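Local coordinates for magnesium and cobalt efflux protein CorC (Pseudomonas aeruginosa, PDB 3LLB) that probably takes part in magnesium and cobalt ion transport, the crystallised piece being the C-terminal transporter-associated domain of the longer CBS-domain protein, at residues G40-A45 with E54-G59; S28-E33 with F61-L66. One frame throughout, in Å; residues are numbered along the deposited sequence.

Both contacts belong to the small alpha/beta transporter-associated domain and lie close together, their centres about 6 Å apart. Along the chain the order is 28-33, 40-45, 54-59 and 61-66, so contact 1 falls entirely within the span that contact 2 closes. Contact 1 sets helix 38-46 against the outermost strand 55-58; contact 2 brings the loop between helices 19-26 and 38-46 to strand 61-68, the antiparallel neighbour of that strand. The two strands follow each other in sequence and are tied by backbone hydrogen bonding between Val56 and Phe63 and by the Glu57-Arg62 salt bridge. Together the contacts show how one end of the five-stranded sheet is covered by a helix and its preceding loop.

Contact 1. Residues G40-A45 with E54-G59; sequences GLVMSA and EVVELG
Val56 is the first residue of 54-59 to touch the helix, and Ala45 is what it meets: Val56 CG2 lies 3.8 Å from Ala45 CB. CG2 stands anti to the backbone N while CG1 sits between that N and the carbonyl carbon (chi1 65°), which turns CG2 to Ala45 and CG1 to Val42, three residues earlier on the same face of the helix. Val56 CG1 lies 4.4 Å from Val42 CG1, a looser contact. Glu57, next along, points its CB away from the helix. Leu58 turns back toward the helix and is more extensively covered by it than Val56 is. Its CG lies beside its own backbone N (chi1 -61°). Leu58 CD2 lies 3.8 Å from Ala45 CB, and Leu58 CD1 sits between that methyl (4.1 Å) and Leu41 CG (4.0 Å). The Leu41 and Leu58 side chains run alongside each other, pointing in opposite senses, and the small Ala45 lets both strand residues come near. On the helix, Leu41 O accepts from Ala45 N and, at 2.8 Å, from Ser44 OG, both donors on the same face of its carbonyl plane. Phe63 touches both Val42 and Val56, extending the apolar layer onto the next strand, and Phe46 also packs on Val56. Short axes at 107° set the helix across the edge strand, with aliphatic side chains between them, part of the helix-on-sheet packing of this small alpha/beta domain.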
loop_
_atom_site.group_PDB
_atom_site.type_symbol
_atom_site.label_atom_id
_atom_site.label_comp_id
_atom_site.label_asym_id
_atom_site.label_seq_id
_atom_site.Cartn_x
_atom_site.Cartn_y
_atom_site.Cartn_z
ATOM N N GLY A 40 -5.649 0.686 5.023
ATOM C CA GLY A 40 -6.818 1.583 4.938
ATOM C C GLY A 40 -6.936 2.406 3.658
ATOM O O GLY A 40 -8.011 2.538 3.129
ATOM N N LEU A 41 -5.835 2.968 3.174
ATOM C CA LEU A 41 -5.813 3.688 1.912
ATOM C C LEU A 41 -6.239 2.744 0.793
ATOM O O LEU A 41 -7.107 3.085 -0.020
ATOM C CB LEU A 41 -4.407 4.197 1.661
ATOM C CG LEU A 41 -4.049 4.983 0.398
ATOM C CD1 LEU A 41 -4.881 6.261 0.257
ATOM C CD2 LEU A 41 -2.553 5.217 0.473
ATOM N N VAL A 42 -5.607 1.569 0.730
ATOM C CA VAL A 42 -5.883 0.592 -0.327
ATOM C C VAL A 42 -7.310 0.011 -0.226
ATOM O O VAL A 42 -8.020 -0.100 -1.230
ATOM C CB VAL A 42 -4.758 -0.504 -0.352
ATOM C CG1 VAL A 42 -5.175 -1.728 -1.039
ATOM C CG2 VAL A 42 -3.437 0.052 -0.970
ATOM N N MET A 43 -7.745 -0.341 0.988
ATOM C CA MET A 43 -9.070 -0.988 1.170
ATOM C C MET A 43 -10.143 -0.005 0.810
ATOM O O MET A 43 -11.175 -0.364 0.241
ATOM C CB MET A 43 -9.274 -1.615 2.591
ATOM C CG MET A 43 -8.754 -2.997 2.693
ATOM S SD MET A 43 -8.913 -3.762 4.315
ATOM C CE MET A 43 -10.631 -4.087 4.182
ATOM N N SER A 44 -9.924 1.268 1.062
ATOM C CA SER A 44 -10.911 2.253 0.659
ATOM C C SER A 44 -11.005 2.371 -0.856
ATOM O O SER A 44 -12.094 2.454 -1.385
ATOM C CB SER A 44 -10.538 3.584 1.248
ATOM O OG SER A 44 -9.612 4.280 0.421
ATOM N N ALA A 45 -9.864 2.355 -1.535
ATOM C CA ALA A 45 -9.793 2.414 -2.992
ATOM C C ALA A 45 -10.431 1.212 -3.678
ATOM O O ALA A 45 -11.146 1.370 -4.641
ATOM C CB ALA A 45 -8.379 2.581 -3.439
ATOM N N GLU A 54 -4.958 -8.515 -6.853
ATOM C CA GLU A 54 -5.742 -7.319 -7.138
ATOM C C GLU A 54 -4.796 -6.103 -7.118
ATOM O O GLU A 54 -3.843 -6.045 -6.358
ATOM C CB GLU A 54 -6.879 -7.154 -6.130
ATOM C CG GLU A 54 -7.919 -8.269 -6.248
ATOM C CD GLU A 54 -9.253 -7.977 -5.582
ATOM O OE1 GLU A 54 -9.810 -6.873 -5.779
ATOM O OE2 GLU A 54 -9.786 -8.901 -4.922
ATOM N N VAL A 55 -5.043 -5.161 -8.019
ATOM C CA VAL A 55 -4.213 -3.987 -8.178
ATOM C C VAL A 55 -5.057 -2.702 -8.150
ATOM O O VAL A 55 -6.180 -2.663 -8.687
ATOM C CB VAL A 55 -3.474 -4.052 -9.548
ATOM C CG1 VAL A 55 -2.760 -2.763 -9.838
ATOM C CG2 VAL A 55 -2.514 -5.221 -9.584
ATOM N N VAL A 56 -4.554 -1.649 -7.496
ATOM C CA VAL A 56 -5.137 -0.311 -7.606
ATOM C C VAL A 56 -4.007 0.697 -7.840
ATOM O O VAL A 56 -2.906 0.554 -7.307
ATOM C CB VAL A 56 -6.003 0.004 -6.379
ATOM C CG1 VAL A 56 -5.209 0.097 -5.067
ATOM C CG2 VAL A 56 -6.860 1.244 -6.666
ATOM N N GLU A 57 -4.279 1.695 -8.663
ATOM C CA GLU A 57 -3.404 2.837 -8.844
ATOM C C GLU A 57 -3.944 4.037 -8.094
ATOM O O GLU A 57 -5.141 4.397 -8.186
ATOM C CB GLU A 57 -3.215 3.125 -10.316
ATOM C CG GLU A 57 -2.631 1.926 -11.077
ATOM C CD GLU A 57 -2.298 2.235 -12.538
ATOM O OE1 GLU A 57 -2.614 3.367 -13.048
ATOM O OE2 GLU A 57 -1.697 1.324 -13.169
ATOM N N LEU A 58 -3.054 4.592 -7.296
ATOM C CA LEU A 58 -3.320 5.738 -6.479
ATOM C C LEU A 58 -2.095 6.664 -6.494
ATOM O O LEU A 58 -0.954 6.236 -6.240
ATOM C CB LEU A 58 -3.595 5.340 -5.059
ATOM C CG LEU A 58 -4.774 4.440 -4.728
ATOM C CD1 LEU A 58 -4.488 3.781 -3.378
ATOM C CD2 LEU A 58 -6.068 5.263 -4.746
ATOM N N GLY A 59 -2.328 7.932 -6.817
ATOM C CA GLY A 59 -1.252 8.900 -6.859
ATOM C C GLY A 59 -0.398 8.454 -7.990
ATOM O O GLY A 59 -0.941 8.106 -9.061
#

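Contact 2. Residues S28-E33 with F61-L66; sequences SEFSDE and FRFRVL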
loop_
_atom_site.group_PDB
_atom_site.type_symbol
_atom_site.label_atom_id
_atom_site.label_comp_id
_atom_site.label_asym_id
_atom_site.label_seq_id
_atom_site.Cartn_x
_atom_site.Cartn_y
_atom_site.Cartn_z
ATOM N N SER A 28 5.114 10.786 -1.600
ATOM C CA SER A 28 3.685 10.923 -1.881
ATOM C C SER A 28 3.043 11.922 -0.944
ATOM O O SER A 28 3.684 12.443 -0.032
ATOM C CB SER A 28 2.975 9.581 -1.716
ATOM O OG SER A 28 3.372 8.931 -0.527
ATOM N N GLU A 29 1.797 12.231 -1.205
ATOM C CA GLU A 29 1.055 13.214 -0.396
ATOM C C GLU A 29 -0.354 12.694 -0.037
ATOM O O GLU A 29 -1.341 13.439 -0.023
ATOM C CB GLU A 29 1.050 14.613 -1.090
ATOM C CG GLU A 29 2.335 15.079 -1.787
ATOM C CD GLU A 29 2.188 16.400 -2.707
ATOM O OE1 GLU A 29 1.070 16.885 -3.046
ATOM O OE2 GLU A 29 3.238 16.969 -3.104
ATOM N N PHE A 30 -0.437 11.423 0.305
ATOM C CA PHE A 30 -1.693 10.811 0.751
ATOM C C PHE A 30 -2.108 11.455 2.061
ATOM O O PHE A 30 -1.266 11.882 2.832
ATOM C CB PHE A 30 -1.543 9.283 0.863
ATOM C CG PHE A 30 -1.283 8.615 -0.466
ATOM C CD1 PHE A 30 -2.242 8.669 -1.460
ATOM C CD2 PHE A 30 -0.101 7.972 -0.732
ATOM C CE1 PHE A 30 -2.024 8.105 -2.684
ATOM C CE2 PHE A 30 0.133 7.405 -1.972
ATOM C CZ PHE A 30 -0.861 7.472 -2.938
ATOM N N SER A 31 -3.396 11.606 2.284
ATOM C CA SER A 31 -3.887 12.287 3.472
ATOM C C SER A 31 -3.780 11.496 4.780
ATOM O O SER A 31 -4.505 10.533 4.999
ATOM C CB SER A 31 -5.345 12.662 3.306
ATOM O OG SER A 31 -5.710 13.483 4.420
ATOM N N ASP A 32 -2.910 11.962 5.671
ATOM C CA ASP A 32 -2.713 11.388 7.022
ATOM C C ASP A 32 -3.833 11.771 7.976
ATOM O O ASP A 32 -3.895 11.224 9.073
ATOM C CB ASP A 32 -1.376 11.873 7.620
ATOM C CG ASP A 32 -1.195 13.392 7.476
ATOM O OD1 ASP A 32 -1.866 14.165 8.218
ATOM O OD2 ASP A 32 -0.426 13.789 6.563
ATOM N N GLU A 33 -4.674 12.726 7.554
ATOM C CA GLU A 33 -5.948 13.067 8.225
ATOM C C GLU A 33 -7.109 12.127 7.847
ATOM O O GLU A 33 -7.951 11.801 8.699
ATOM C CB GLU A 33 -6.391 14.488 7.863
ATOM C CG GLU A 33 -5.493 15.576 8.360
ATOM C CD GLU A 33 -5.844 16.933 7.749
ATOM O OE1 GLU A 33 -7.054 17.316 7.732
ATOM O OE2 GLU A 33 -4.891 17.622 7.298
ATOM N N PHE A 61 1.595 5.832 -7.866
ATOM C CA PHE A 61 1.945 4.450 -7.581
ATOM C C PHE A 61 0.889 3.460 -7.932
ATOM O O PHE A 61 -0.293 3.770 -7.890
ATOM C CB PHE A 61 2.271 4.293 -6.109
ATOM C CG PHE A 61 3.450 5.099 -5.659
ATOM C CD1 PHE A 61 4.719 4.631 -5.832
ATOM C CD2 PHE A 61 3.273 6.353 -5.104
ATOM C CE1 PHE A 61 5.803 5.384 -5.449
ATOM C CE2 PHE A 61 4.381 7.112 -4.720
ATOM C CZ PHE A 61 5.623 6.619 -4.895
ATOM N N ARG A 62 1.355 2.265 -8.291
ATOM C CA ARG A 62 0.563 1.072 -8.389
ATOM C C ARG A 62 0.761 0.200 -7.118
ATOM O O ARG A 62 1.895 -0.027 -6.639
ATOM C CB ARG A 62 0.896 0.302 -9.676
ATOM C CG ARG A 62 0.149 -1.045 -9.774
ATOM C CD ARG A 62 0.391 -1.900 -11.059
ATOM N NE ARG A 62 0.093 -1.173 -12.287
ATOM C CZ ARG A 62 0.992 -0.521 -13.034
ATOM N NH1 ARG A 62 2.296 -0.512 -12.704
ATOM N NH2 ARG A 62 0.593 0.135 -14.125
ATOM N N PHE A 63 -0.369 -0.259 -6.560
ATOM C CA PHE A 63 -0.403 -1.114 -5.392
ATOM C C PHE A 63 -1.017 -2.458 -5.768
ATOM O O PHE A 63 -2.187 -2.523 -6.081
ATOM C CB PHE A 63 -1.288 -0.494 -4.314
ATOM C CG PHE A 63 -0.755 0.818 -3.708
ATOM C CD1 PHE A 63 -0.237 0.838 -2.439
ATOM C CD2 PHE A 63 -0.889 2.051 -4.382
ATOM C CE1 PHE A 63 0.218 2.029 -1.865
ATOM C CE2 PHE A 63 -0.469 3.200 -3.795
ATOM C CZ PHE A 63 0.089 3.175 -2.523
ATOM N N ARG A 64 -0.209 -3.511 -5.691
ATOM C CA ARG A 64 -0.648 -4.880 -6.002
ATOM C C ARG A 64 -0.678 -5.674 -4.704
ATOM O O ARG A 64 0.322 -5.664 -3.915
ATOM C CB ARG A 64 0.296 -5.503 -7.016
ATOM C CG ARG A 64 0.091 -6.981 -7.258
ATOM C CD ARG A 64 1.162 -7.560 -8.144
ATOM N NE ARG A 64 1.257 -8.998 -7.885
ATOM C CZ ARG A 64 2.389 -9.708 -7.788
ATOM N NH1 ARG A 64 3.597 -9.137 -7.930
ATOM N NH2 ARG A 64 2.314 -11.020 -7.556
ATOM N N VAL A 65 -1.802 -6.328 -4.412
ATOM C CA VAL A 65 -1.928 -7.132 -3.208
ATOM C C VAL A 65 -1.071 -8.395 -3.307
ATOM O O VAL A 65 -1.289 -9.245 -4.177
ATOM C CB VAL A 65 -3.432 -7.481 -2.859
ATOM C CG1 VAL A 65 -3.487 -8.261 -1.579
ATOM C CG2 VAL A 65 -4.233 -6.197 -2.774
ATOM N N LEU A 66 -0.071 -8.511 -2.448
ATOM C CA LEU A 66 0.729 -9.761 -2.353
ATOM C C LEU A 66 0.207 -10.737 -1.339
ATOM O O LEU A 66 0.323 -11.948 -1.515
ATOM C CB LEU A 66 2.172 -9.422 -2.039
ATOM C CG LEU A 66 3.000 -8.643 -3.039
ATOM C CD1 LEU A 66 4.303 -8.309 -2.374
ATOM C CD2 LEU A 66 3.189 -9.435 -4.324
#
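Phe30 overlaps the rim of Phe63: Phe30 CE2 lies 4.3 Å from Phe63 CZ, close to the plane of the Phe63 ring and at its edge. Seen from Phe30 the approach is oblique, so the two rings meet through their outer carbons without stacking. Two residues earlier on each segment, Ser28 and Phe61 make the second contact, with Ser28 CB 4.1 Å from Phe61 CE2. The CB atoms of Phe61 and Phe63 both point toward the loop, and with nearly equal first torsions (chi1 -62° and -67°) the rings project from the same face of the strand. The hydroxyl of Ser28 has a different task: OG hydrogen-bonds to Asn23 OD1, while Asn23 ND2 donates to Phe30 O, fastening the loop to the helix that precedes it. Phe30 also touches Leu58 and Leu41 of contact 1, which joins the two clusters; Val38 packs on Phe63 and Phe26 on Phe61. Phe63 is buried, the other three touching residues only partly. Phe61 and Phe63, two residues apart on one face of strand 61-68, thus pack against the interhelical loop and the helices, as part of the hydrophobic core between helices and sheet of this transporter-associated domain.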